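Local atomic coordinates of oxalate--CoA ligase (Arabidopsis thaliana, PDB entry 5IE2), a protein that belongs to the ANL superfamily of AMP-binding enzymes, pairing a large N-terminal part with a small C-terminal domain, and holds adenosine-5'-triphosphate and magnesium in this model. Residues G172-P177 and I410-N415; P211-H216 and K495-K500; I414-E419 and G450-C455; V440-P445 and I505-F510. All blocks are in the same frame, centred on the assembly; numbering follows the deposited sequence.

Contact 1: residues G172-P177 and I410-N415. With ATP (adenosine-5'-triphosphate), chain C.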
# COMPACT_ATOMS: atom_id res chain seq x y z
N GLY A 172 -9.63 -2.68 7.14
CA GLY A 172 -10.80 -2.54 8.01
C GLY A 172 -11.81 -1.47 7.55
O GLY A 172 -12.69 -1.01 8.31
N THR A 173 -11.72 -1.11 6.28
CA THR A 173 -12.54 -0.06 5.72
C THR A 173 -14.05 -0.40 5.67
O THR A 173 -14.88 0.40 6.12
CB THR A 173 -12.04 0.31 4.31
OG1 THR A 173 -10.63 0.63 4.37
CG2 THR A 173 -12.84 1.51 3.74
N THR A 174 -14.42 -1.54 5.10
CA THR A 174 -15.85 -1.87 4.99
C THR A 174 -16.21 -3.10 5.80
O THR A 174 -17.29 -3.68 5.63
CB THR A 174 -16.33 -2.08 3.51
OG1 THR A 174 -15.47 -3.01 2.84
CG2 THR A 174 -16.33 -0.76 2.75
N SER A 175 -15.29 -3.53 6.66
CA SER A 175 -15.47 -4.74 7.45
C SER A 175 -14.49 -4.77 8.60
O SER A 175 -13.67 -3.85 8.74
CB SER A 175 -15.31 -6.00 6.58
OG SER A 175 -16.55 -6.39 6.02
N ARG A 176 -14.56 -5.82 9.41
CA ARG A 176 -13.51 -6.12 10.38
C ARG A 176 -12.36 -6.74 9.58
O ARG A 176 -12.63 -7.65 8.76
CB ARG A 176 -14.00 -7.09 11.47
CG ARG A 176 -15.21 -7.93 11.02
CD ARG A 176 -15.97 -8.53 12.19
NE ARG A 176 -17.29 -9.02 11.79
CZ ARG A 176 -18.41 -8.29 11.83
NH1 ARG A 176 -18.35 -7.02 12.23
NH2 ARG A 176 -19.57 -8.81 11.45
N PRO A 177 -11.11 -6.24 9.78
CA PRO A 177 -9.95 -6.69 8.96
C PRO A 177 -9.92 -8.24 8.81
O PRO A 177 -10.14 -8.98 9.78
CB PRO A 177 -8.74 -6.17 9.75
CG PRO A 177 -9.28 -4.88 10.41
CD PRO A 177 -10.73 -5.20 10.76
N ILE A 410 -18.81 -1.45 -3.27
CA ILE A 410 -20.23 -1.81 -3.18
C ILE A 410 -20.86 -1.26 -1.91
O ILE A 410 -21.95 -0.68 -1.94
CB ILE A 410 -20.39 -3.31 -3.18
CG1 ILE A 410 -20.01 -3.88 -4.54
CG2 ILE A 410 -21.83 -3.72 -2.76
CD1 ILE A 410 -19.97 -5.41 -4.57
N LYS A 411 -20.19 -1.44 -0.78
CA LYS A 411 -20.79 -1.04 0.50
C LYS A 411 -20.82 0.49 0.73
O LYS A 411 -21.48 0.96 1.65
CB LYS A 411 -20.04 -1.72 1.65
CG LYS A 411 -20.12 -3.25 1.67
CD LYS A 411 -20.76 -3.74 2.97
CE LYS A 411 -20.36 -5.19 3.28
NZ LYS A 411 -19.10 -5.54 2.55
N GLU A 412 -20.11 1.25 -0.10
CA GLU A 412 -20.01 2.70 0.08
C GLU A 412 -20.86 3.50 -0.88
O GLU A 412 -21.05 4.70 -0.64
CB GLU A 412 -18.55 3.16 -0.06
CG GLU A 412 -17.79 2.90 1.22
CD GLU A 412 -16.35 3.36 1.18
OE1 GLU A 412 -15.90 3.95 0.16
OE2 GLU A 412 -15.66 3.12 2.20
N LEU A 413 -21.39 2.86 -1.95
CA LEU A 413 -22.24 3.58 -2.90
C LEU A 413 -23.49 4.05 -2.18
O LEU A 413 -24.04 3.35 -1.31
CB LEU A 413 -22.62 2.72 -4.09
CG LEU A 413 -21.46 2.15 -4.91
CD1 LEU A 413 -21.99 1.38 -6.13
CD2 LEU A 413 -20.56 3.27 -5.38
N ILE A 414 -23.98 5.23 -2.55
CA ILE A 414 -25.09 5.82 -1.83
C ILE A 414 -26.40 5.62 -2.56
O ILE A 414 -26.58 6.11 -3.67
CB ILE A 414 -24.80 7.30 -1.57
CG1 ILE A 414 -23.52 7.42 -0.77
CG2 ILE A 414 -25.95 7.96 -0.85
CD1 ILE A 414 -22.99 8.82 -0.65
N ASN A 415 -27.31 4.87 -1.97
CA ASN A 415 -28.53 4.56 -2.69
C ASN A 415 -29.68 5.52 -2.33
O ASN A 415 -30.47 5.27 -1.41
CB ASN A 415 -28.93 3.11 -2.45
CG ASN A 415 -29.96 2.63 -3.45
OD1 ASN A 415 -30.59 3.43 -4.16
ND2 ASN A 415 -30.14 1.31 -3.54
PG ATP C . -11.06 -3.86 4.11
O1G ATP C . -12.46 -3.31 3.85
O2G ATP C . -10.86 -4.33 5.50
O3G ATP C . -10.69 -4.94 3.09
PB ATP C . -9.51 -2.06 2.47
O1B ATP C . -9.24 -0.57 2.56
O2B ATP C . -10.42 -2.61 1.44
O3B ATP C . -9.98 -2.65 3.93
PA ATP C . -6.85 -2.51 1.27
O1A ATP C . -6.51 -3.87 0.68
O2A ATP C . -5.80 -1.75 2.00
O3A ATP C . -8.03 -2.75 2.34
O5' ATP C . -7.54 -1.61 0.14
C5' ATP C . -7.90 -2.10 -1.17
C4' ATP C . -9.09 -1.24 -1.64
O4' ATP C . -8.64 0.11 -1.87
C3' ATP C . -9.60 -1.64 -2.99
O3' ATP C . -10.48 -2.75 -2.86
C2' ATP C . -10.31 -0.39 -3.47
O2' ATP C . -11.56 -0.27 -2.77
C1' ATP C . -9.42 0.68 -2.91
N9 ATP C . -8.47 1.22 -3.92
C8 ATP C . -7.21 0.85 -4.16
N7 ATP C . -6.70 1.64 -5.16
C5 ATP C . -7.68 2.53 -5.51
C6 ATP C . -7.80 3.65 -6.48
N6 ATP C . -6.72 4.01 -7.24
N1 ATP C . -8.98 4.30 -6.51
C2 ATP C . -10.02 3.97 -5.71
N3 ATP C . -9.99 2.95 -4.81
C4 ATP C . -8.84 2.24 -4.69
O HOH W 1 -15.93 3.02 4.90

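Contact 2: residues P211-H216 and K495-K500. With ATP (adenosine-5'-triphosphate), chain C.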
# COMPACT_ATOMS: atom_id res chain seq x y z
N PRO A 211 4.08 3.32 5.20
CA PRO A 211 4.47 2.22 6.12
C PRO A 211 4.76 0.90 5.42
O PRO A 211 4.01 0.49 4.54
CB PRO A 211 3.25 2.06 7.06
CG PRO A 211 2.11 2.79 6.38
CD PRO A 211 2.74 3.86 5.51
N LEU A 212 5.86 0.24 5.79
CA LEU A 212 6.21 -1.04 5.17
C LEU A 212 5.42 -2.20 5.76
O LEU A 212 5.64 -3.33 5.33
CB LEU A 212 7.72 -1.30 5.29
CG LEU A 212 8.53 -0.25 4.51
CD1 LEU A 212 10.06 -0.40 4.81
CD2 LEU A 212 8.33 -0.42 2.99
N PHE A 213 4.49 -1.94 6.70
CA PHE A 213 3.61 -3.02 7.18
C PHE A 213 2.27 -3.08 6.39
O PHE A 213 1.39 -3.86 6.73
CB PHE A 213 3.35 -2.92 8.70
CG PHE A 213 2.82 -1.57 9.16
CD1 PHE A 213 1.47 -1.23 9.01
CD2 PHE A 213 3.66 -0.66 9.76
CE1 PHE A 213 0.98 0.02 9.41
CE2 PHE A 213 3.16 0.61 10.21
CZ PHE A 213 1.84 0.94 10.02
N HIS A 214 2.14 -2.26 5.33
CA HIS A 214 0.98 -2.36 4.38
C HIS A 214 1.57 -2.72 3.00
O HIS A 214 2.75 -2.40 2.73
CB HIS A 214 0.17 -1.04 4.36
CG HIS A 214 -0.97 -1.02 3.36
ND1 HIS A 214 -0.78 -0.75 2.01
CD2 HIS A 214 -2.30 -1.25 3.52
CE1 HIS A 214 -1.95 -0.84 1.38
NE2 HIS A 214 -2.88 -1.14 2.27
N VAL A 215 0.82 -3.40 2.14
CA VAL A 215 1.40 -3.89 0.87
C VAL A 215 1.80 -2.82 -0.11
O VAL A 215 2.57 -3.12 -0.99
CB VAL A 215 0.46 -4.81 0.02
CG1 VAL A 215 0.40 -6.21 0.57
CG2 VAL A 215 -0.92 -4.17 -0.08
N HIS A 216 1.26 -1.60 -0.04
CA HIS A 216 1.63 -0.60 -1.06
C HIS A 216 3.14 -0.25 -0.90
O HIS A 216 3.94 -0.41 -1.84
CB HIS A 216 0.74 0.65 -0.93
CG HIS A 216 1.02 1.76 -1.92
ND1 HIS A 216 0.15 2.81 -2.11
CD2 HIS A 216 2.12 2.04 -2.67
CE1 HIS A 216 0.66 3.66 -2.98
NE2 HIS A 216 1.87 3.23 -3.32
N LYS A 495 -7.51 9.52 9.47
CA LYS A 495 -7.02 8.61 8.44
C LYS A 495 -6.26 7.44 9.05
O LYS A 495 -5.72 7.54 10.16
CB LYS A 495 -6.16 9.32 7.39
CG LYS A 495 -5.24 10.41 7.83
CD LYS A 495 -4.95 11.32 6.62
CE LYS A 495 -3.97 12.47 6.93
NZ LYS A 495 -2.55 12.00 7.00
N THR A 496 -6.27 6.32 8.33
CA THR A 496 -5.55 5.12 8.71
C THR A 496 -4.04 5.33 8.71
O THR A 496 -3.54 6.39 8.28
CB THR A 496 -5.87 3.96 7.78
OG1 THR A 496 -5.39 4.25 6.46
CG2 THR A 496 -7.37 3.72 7.75
N ALA A 497 -3.31 4.33 9.20
CA ALA A 497 -1.87 4.39 9.14
C ALA A 497 -1.41 4.40 7.69
O ALA A 497 -0.40 5.05 7.36
CB ALA A 497 -1.25 3.20 9.89
N SER A 498 -2.14 3.66 6.84
CA SER A 498 -1.93 3.63 5.37
C SER A 498 -2.20 5.00 4.69
O SER A 498 -1.79 5.19 3.53
CB SER A 498 -2.78 2.54 4.67
OG SER A 498 -4.11 2.38 5.14
N GLY A 499 -2.92 5.90 5.36
CA GLY A 499 -3.25 7.20 4.80
C GLY A 499 -4.62 7.28 4.12
O GLY A 499 -4.84 8.18 3.31
N LYS A 500 -5.54 6.38 4.47
CA LYS A 500 -6.90 6.42 3.90
C LYS A 500 -7.85 7.08 4.86
O LYS A 500 -7.85 6.78 6.05
CB LYS A 500 -7.50 5.03 3.62
CG LYS A 500 -6.71 4.07 2.77
CD LYS A 500 -7.40 2.66 2.81
CE LYS A 500 -6.57 1.56 2.11
NZ LYS A 500 -7.01 1.31 0.66
PG ATP C . -11.06 -3.86 4.11
O1G ATP C . -12.46 -3.31 3.85
O2G ATP C . -10.86 -4.33 5.50
O3G ATP C . -10.69 -4.94 3.09
PB ATP C . -9.51 -2.06 2.47
O1B ATP C . -9.24 -0.57 2.56
O2B ATP C . -10.42 -2.61 1.44
O3B ATP C . -9.98 -2.65 3.93
PA ATP C . -6.85 -2.51 1.27
O1A ATP C . -6.51 -3.87 0.68
O2A ATP C . -5.80 -1.75 2.00
O3A ATP C . -8.03 -2.75 2.34
O5' ATP C . -7.54 -1.61 0.14
C5' ATP C . -7.90 -2.10 -1.17
C4' ATP C . -9.09 -1.24 -1.64
O4' ATP C . -8.64 0.11 -1.87
C3' ATP C . -9.60 -1.64 -2.99
O3' ATP C . -10.48 -2.75 -2.86
C2' ATP C . -10.31 -0.39 -3.47
O2' ATP C . -11.56 -0.27 -2.77
C1' ATP C . -9.42 0.68 -2.91
N9 ATP C . -8.47 1.22 -3.92
C8 ATP C . -7.21 0.85 -4.16
N7 ATP C . -6.70 1.64 -5.16
C5 ATP C . -7.68 2.53 -5.51
C6 ATP C . -7.80 3.65 -6.48
N6 ATP C . -6.72 4.01 -7.24
N1 ATP C . -8.98 4.30 -6.51
C2 ATP C . -10.02 3.97 -5.71
N3 ATP C . -9.99 2.95 -4.81
C4 ATP C . -8.84 2.24 -4.69

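Contact 3: residues I414-E419 and G450-C455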
# COMPACT_ATOMS: atom_id res chain seq x y z
N ILE A 414 -23.98 5.23 -2.55
CA ILE A 414 -25.09 5.82 -1.83
C ILE A 414 -26.40 5.62 -2.56
O ILE A 414 -26.58 6.11 -3.67
CB ILE A 414 -24.80 7.30 -1.57
CG1 ILE A 414 -23.52 7.42 -0.77
CG2 ILE A 414 -25.95 7.96 -0.85
CD1 ILE A 414 -22.99 8.82 -0.65
N ASN A 415 -27.31 4.87 -1.97
CA ASN A 415 -28.53 4.56 -2.69
C ASN A 415 -29.68 5.52 -2.33
O ASN A 415 -30.47 5.27 -1.41
CB ASN A 415 -28.93 3.11 -2.45
CG ASN A 415 -29.96 2.63 -3.45
OD1 ASN A 415 -30.59 3.43 -4.16
ND2 ASN A 415 -30.14 1.31 -3.54
N ARG A 416 -29.77 6.61 -3.09
CA ARG A 416 -30.73 7.68 -2.83
C ARG A 416 -31.97 7.53 -3.70
O ARG A 416 -31.97 7.86 -4.89
CB ARG A 416 -30.07 9.04 -3.07
CG ARG A 416 -31.01 10.22 -2.77
CD ARG A 416 -30.31 11.57 -2.98
NE ARG A 416 -31.12 12.75 -2.63
CZ ARG A 416 -32.09 13.25 -3.40
NH1 ARG A 416 -32.42 12.63 -4.52
NH2 ARG A 416 -32.76 14.33 -3.03
N GLY A 417 -33.03 6.97 -3.12
CA GLY A 417 -34.27 6.81 -3.84
C GLY A 417 -34.15 6.05 -5.15
O GLY A 417 -34.79 6.40 -6.14
N GLY A 418 -33.32 5.02 -5.17
CA GLY A 418 -33.15 4.24 -6.37
C GLY A 418 -31.99 4.69 -7.27
O GLY A 418 -31.60 3.97 -8.19
N GLU A 419 -31.43 5.86 -6.99
CA GLU A 419 -30.27 6.31 -7.76
C GLU A 419 -28.98 6.16 -6.95
O GLU A 419 -28.92 6.64 -5.84
CB GLU A 419 -30.45 7.76 -8.18
CG GLU A 419 -31.66 7.96 -9.07
CD GLU A 419 -31.35 7.70 -10.54
OE1 GLU A 419 -30.23 7.19 -10.84
OE2 GLU A 419 -32.23 7.96 -11.39
N GLY A 450 -34.03 6.73 1.84
CA GLY A 450 -33.32 5.56 2.32
C GLY A 450 -31.91 5.95 2.72
O GLY A 450 -31.52 5.84 3.88
N GLU A 451 -31.13 6.40 1.74
CA GLU A 451 -29.81 6.95 2.03
C GLU A 451 -29.69 8.34 1.38
O GLU A 451 -30.35 8.63 0.39
CB GLU A 451 -28.72 6.00 1.53
CG GLU A 451 -28.74 4.67 2.25
CD GLU A 451 -27.85 3.61 1.60
OE1 GLU A 451 -27.99 2.42 1.99
OE2 GLU A 451 -27.02 3.94 0.73
N GLU A 452 -28.87 9.19 1.98
CA GLU A 452 -28.62 10.52 1.46
C GLU A 452 -27.12 10.72 1.45
O GLU A 452 -26.39 10.04 2.15
CB GLU A 452 -29.35 11.57 2.32
CG GLU A 452 -29.30 13.03 1.85
CD GLU A 452 -29.70 13.20 0.39
OE1 GLU A 452 -28.78 13.17 -0.47
OE2 GLU A 452 -30.91 13.35 0.09
N ILE A 453 -26.64 11.64 0.64
CA ILE A 453 -25.24 11.98 0.66
C ILE A 453 -24.98 13.23 1.52
O ILE A 453 -25.72 14.22 1.41
CB ILE A 453 -24.70 12.21 -0.77
CG1 ILE A 453 -23.26 12.71 -0.72
CG2 ILE A 453 -25.63 13.18 -1.56
CD1 ILE A 453 -22.55 12.61 -2.06
N ASN A 454 -23.95 13.13 2.36
CA ASN A 454 -23.37 14.24 3.11
C ASN A 454 -21.88 14.33 2.80
O ASN A 454 -21.32 13.45 2.16
CB ASN A 454 -23.58 14.06 4.60
CG ASN A 454 -24.98 14.37 5.07
OD1 ASN A 454 -25.92 14.54 4.29
ND2 ASN A 454 -25.13 14.44 6.37
N CYS A 455 -21.21 15.37 3.28
CA CYS A 455 -19.77 15.42 3.14
C CYS A 455 -19.14 16.22 4.29
O CYS A 455 -19.85 16.90 5.02
CB CYS A 455 -19.39 16.03 1.79
SG CYS A 455 -19.66 17.83 1.68

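Contact 4: residues V440-P445 and I505-F510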
# COMPACT_ATOMS: atom_id res chain seq x y z
N VAL A 440 -14.38 14.82 1.97
CA VAL A 440 -14.78 13.42 1.91
C VAL A 440 -16.30 13.34 1.91
O VAL A 440 -16.97 14.00 2.72
CB VAL A 440 -14.22 12.56 3.11
CG1 VAL A 440 -14.66 13.15 4.44
CG2 VAL A 440 -14.68 11.09 3.01
N ALA A 441 -16.86 12.59 0.97
CA ALA A 441 -18.31 12.40 0.91
C ALA A 441 -18.68 11.06 1.50
O ALA A 441 -17.86 10.14 1.47
CB ALA A 441 -18.84 12.49 -0.55
N PHE A 442 -19.92 10.92 1.98
CA PHE A 442 -20.33 9.69 2.66
C PHE A 442 -21.84 9.58 2.75
O PHE A 442 -22.57 10.59 2.71
CB PHE A 442 -19.70 9.62 4.08
CG PHE A 442 -20.01 10.81 4.97
CD1 PHE A 442 -21.15 10.81 5.76
CD2 PHE A 442 -19.15 11.89 5.05
CE1 PHE A 442 -21.45 11.88 6.59
CE2 PHE A 442 -19.44 12.97 5.89
CZ PHE A 442 -20.60 12.96 6.65
N GLY A 443 -22.33 8.34 2.83
CA GLY A 443 -23.76 8.08 2.88
C GLY A 443 -24.28 8.18 4.31
O GLY A 443 -23.55 7.93 5.26
N VAL A 444 -25.54 8.55 4.46
CA VAL A 444 -26.16 8.63 5.77
C VAL A 444 -27.59 8.12 5.64
O VAL A 444 -28.16 8.13 4.55
CB VAL A 444 -26.15 10.08 6.35
CG1 VAL A 444 -24.75 10.63 6.36
CG2 VAL A 444 -27.08 11.01 5.57
N PRO A 445 -28.19 7.67 6.76
CA PRO A 445 -29.58 7.24 6.64
C PRO A 445 -30.49 8.41 6.31
O PRO A 445 -30.21 9.55 6.72
CB PRO A 445 -29.88 6.67 8.03
CG PRO A 445 -28.89 7.30 8.92
CD PRO A 445 -27.66 7.45 8.11
N ILE A 505 -16.14 5.94 9.36
CA ILE A 505 -15.69 6.60 10.58
C ILE A 505 -16.06 8.08 10.57
O ILE A 505 -16.50 8.63 11.58
CB ILE A 505 -14.18 6.47 10.77
CG1 ILE A 505 -13.86 5.08 11.29
CG2 ILE A 505 -13.66 7.52 11.73
CD1 ILE A 505 -13.88 4.04 10.23
N VAL A 506 -15.87 8.71 9.41
CA VAL A 506 -16.23 10.11 9.25
C VAL A 506 -17.72 10.29 9.50
O VAL A 506 -18.15 11.20 10.22
CB VAL A 506 -15.89 10.64 7.83
CG1 VAL A 506 -16.40 12.04 7.63
CG2 VAL A 506 -14.39 10.57 7.56
N ALA A 507 -18.50 9.38 8.91
CA ALA A 507 -19.95 9.44 8.99
C ALA A 507 -20.41 9.36 10.43
O ALA A 507 -21.13 10.26 10.89
CB ALA A 507 -20.58 8.34 8.19
N GLN A 508 -20.01 8.29 11.12
CA GLN A 508 -20.33 8.18 12.55
C GLN A 508 -19.91 9.41 13.34
O GLN A 508 -20.66 9.92 14.17
CB GLN A 508 -19.70 6.93 13.15
CG GLN A 508 -20.43 5.67 12.76
CD GLN A 508 -19.73 4.43 13.26
OE1 GLN A 508 -18.80 4.51 14.07
NE2 GLN A 508 -20.18 3.27 12.79
N HIS A 509 -18.70 9.89 13.08
CA HIS A 509 -18.22 11.05 13.81
C HIS A 509 -19.11 12.28 13.63
O HIS A 509 -19.37 12.98 14.60
CB HIS A 509 -16.79 11.38 13.41
CG HIS A 509 -16.29 12.66 14.00
ND1 HIS A 509 -16.90 13.26 15.07
CD2 HIS A 509 -15.24 13.43 13.68
CE1 HIS A 509 -16.25 14.37 15.38
NE2 HIS A 509 -15.23 14.50 14.54
N PHE A 510 -19.60 12.57 12.43
CA PHE A 510 -20.42 13.77 12.33
C PHE A 510 -21.90 13.51 12.60
O PHE A 510 -22.71 14.44 12.51
CB PHE A 510 -20.24 14.45 10.98
CG PHE A 510 -18.92 15.15 10.86
CD1 PHE A 510 -18.70 16.35 11.50
CD2 PHE A 510 -17.87 14.57 10.15
CE1 PHE A 510 -17.46 16.99 11.42
CE2 PHE A 510 -16.64 15.20 10.06
CZ PHE A 510 -16.44 16.43 10.70

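Contact 1: residues G172-P177 and I410-N415
Thr173 and Thr174 meet Lys411 and Glu412 in a small surface contact between the loop that follows strand 164-169 and the turn that leads into strand 414-416. It buries 179 Å² and has no direct hydrogen bond; packing and one water join the two sides. The methyl CG2 of Thr174 lies 4.0 Å from CB of Lys411, the nearest side-chain approach of that pair. Glu412 reaches in with its chain extended beyond CG, and its OE2 stands 3.6 Å from Thr173 CG2, the two side chains crossing at about a right angle. A water donates to both sides, at 2.7 Å to Glu412 OE2 and 3.1 Å to Thr173 O.

The loop belongs to the glycine-rich phosphate-binding segment of ANL enzymes, and the other side of Thr173 serves the nucleotide. With chi1 at -54°, CG2 is anti to the backbone N and faces Glu412, while OG1 sits beside that N and donates to ATP O1B at 2.6 Å. Backbone amides grip the gamma phosphate: Gly172 N donates to ATP O2G at 2.6 Å, and Thr174 N to ATP O1G at 2.9 Å along an almost straight line (173°). Glu412 OE1 also forms long, weak ion pairs with Arg409 and Arg503.

Contact 2: residues P211-H216 and K495-K500
Pro211 and Phe213 pack against Ala497 by van der Waals contact. Ring carbon CG of Pro211 rests against the carbonyl oxygen of Ala497, 3.5 Å from that O, and the one apolar side-chain pair is Phe213 with Ala497, whose methyl CB sits at the edge of the phenyl ring, near its plane, 3.8 Å from CZ. Within its own segment Pro211 puts CB over a face of that ring, so the phenyl is packed both on a face and at its rim.

A CH-pi contact follows: Ser498 CB lies over one face of the His214 imidazole, 4.3 Å from the ring centroid and 22° off the normal.

The hydrogen bonds run within each segment and to the nucleotide. CG of His214 is anti to the backbone N (chi1 176°), and the ring is then held through both nitrogens: ND1 accepts from His216 N at 3.0 Å, an N-cap bond, and NE2 donates to ATP O2A at 3.0 Å (168°). On the facing turn Thr496 OG1 accepts from Lys500 N at 2.9 Å and shares a 2.6 Å hydrogen bond with Ser498 OG. Lys500, the lysine of the C-terminal signature motif of ANL enzymes, donates from NZ to ATP O5' at 3.0 Å, and NZ also bonds Ser289 O.

His214 caps helix 215-227, while the type I turn Thr496-Gly499 lies between strand 487-489 and helix 503-510; Gly499 O accepts from Thr262 of helix 261-273, and His216 stacks on His319 of strand 319-323.

Contact 3: residues I414-E419 and G450-C455
Arg416 has CG anti to its backbone N and runs extended to NE, whereas Glu452, also anti at its first torsion, bends at chi2 (51°); the two side chains therefore lie side by side, pointing the same way. NE donates to Glu452 OE2 at 2.8 Å, on the syn side of the carboxylate, forming a salt bridge. The other oxygen, Glu452 OE1, accepts Ile453 N at 2.9 Å on its anti side, so a bond at each oxygen limits rotation of the carboxylate. Arg416 has a second partner in Tyr449, a cation-pi contact.

Glu451 stretches beyond CG to take Asn415 N on OE2 at 2.9 Å; the bond is nearly straight (176°), but the donor stands above the carboxylate plane. The Glu451 carbonyl O is buried without a hydrogen-bond partner, with Arg416 CA 3.4 Å away in a CA-H...O contact. Ile414 adds apolar packing, its CD1 3.8 Å from Ile453 CB.

Strands 414-416 and 450-455 run at 114° to each other, evidence against regular pairing over their length. The first of them forms a tight beta hairpin with strand 419-421 through the type I' turn Arg416-Glu419, and this hairpin packs on the central strand of the C-terminal domain's three-stranded sheet.

Contact 4: residues V440-P445 and I505-F510
The Phe442 ring carries Ala507 over one face: CA stands 3.6 Å above the plane, displaced toward the rim. This is a CH-pi contact, with Ala507 CA 4.0 Å from the ring centroid and 26° off the normal. The methyl CB of Ala507 comes to 3.5 Å from Phe442 CD1. Val506 reaches the same ring obliquely, CG1 being 3.6 Å from CE2, while within the helix that CG1 also lies at the edge of the Phe510 ring, in its plane. Phe510 in turn stacks on Phe488 of strand 487-489.

These contacts seat the C-terminal helix 503-510 on the small mixed sheet of the ANL C-terminal domain, an alpha/beta layer in which strand 436-446 is an outer strand. The short axes approach to 8.3 Å at a crossing angle of -63°. Phe442 CG lies between its backbone N and carbonyl carbon (chi1 57°), and the CB bond itself points at the helix.

Val440, two residues earlier on the same face of the strand, slides past Val506 in the opposite direction, the two CG1 methyls 3.8 Å apart. Between Val440 and Phe442, Ala441 points away from the helix, while its backbone N bonds Asp427 OD1 and its O accepts from Arg503 NE.

Contacts 1 and 2 both reach ATP, their centres 18 Å apart: the first binds the beta and gamma phosphates, the second the alpha phosphate and O5'. They touch where Thr173 OG1 lies 4.1 Å from Lys500 CD. Contact 3 shares Ile414 and Asn415 with contact 1, whose centre is 14 Å away. Contacts 3 and 4 meet in one sheet, strands 436-446 and 450-459 being antiparallel neighbours with Glu452 O and Val444 N 2.9 Å apart. Ile414 CD1 also packs 3.6 Å from Gly443 N, tying contacts 1, 3 and 4 together. Contact 4 stands back from the nucleotide, the Val440 side chain being about 12 Å from ATP.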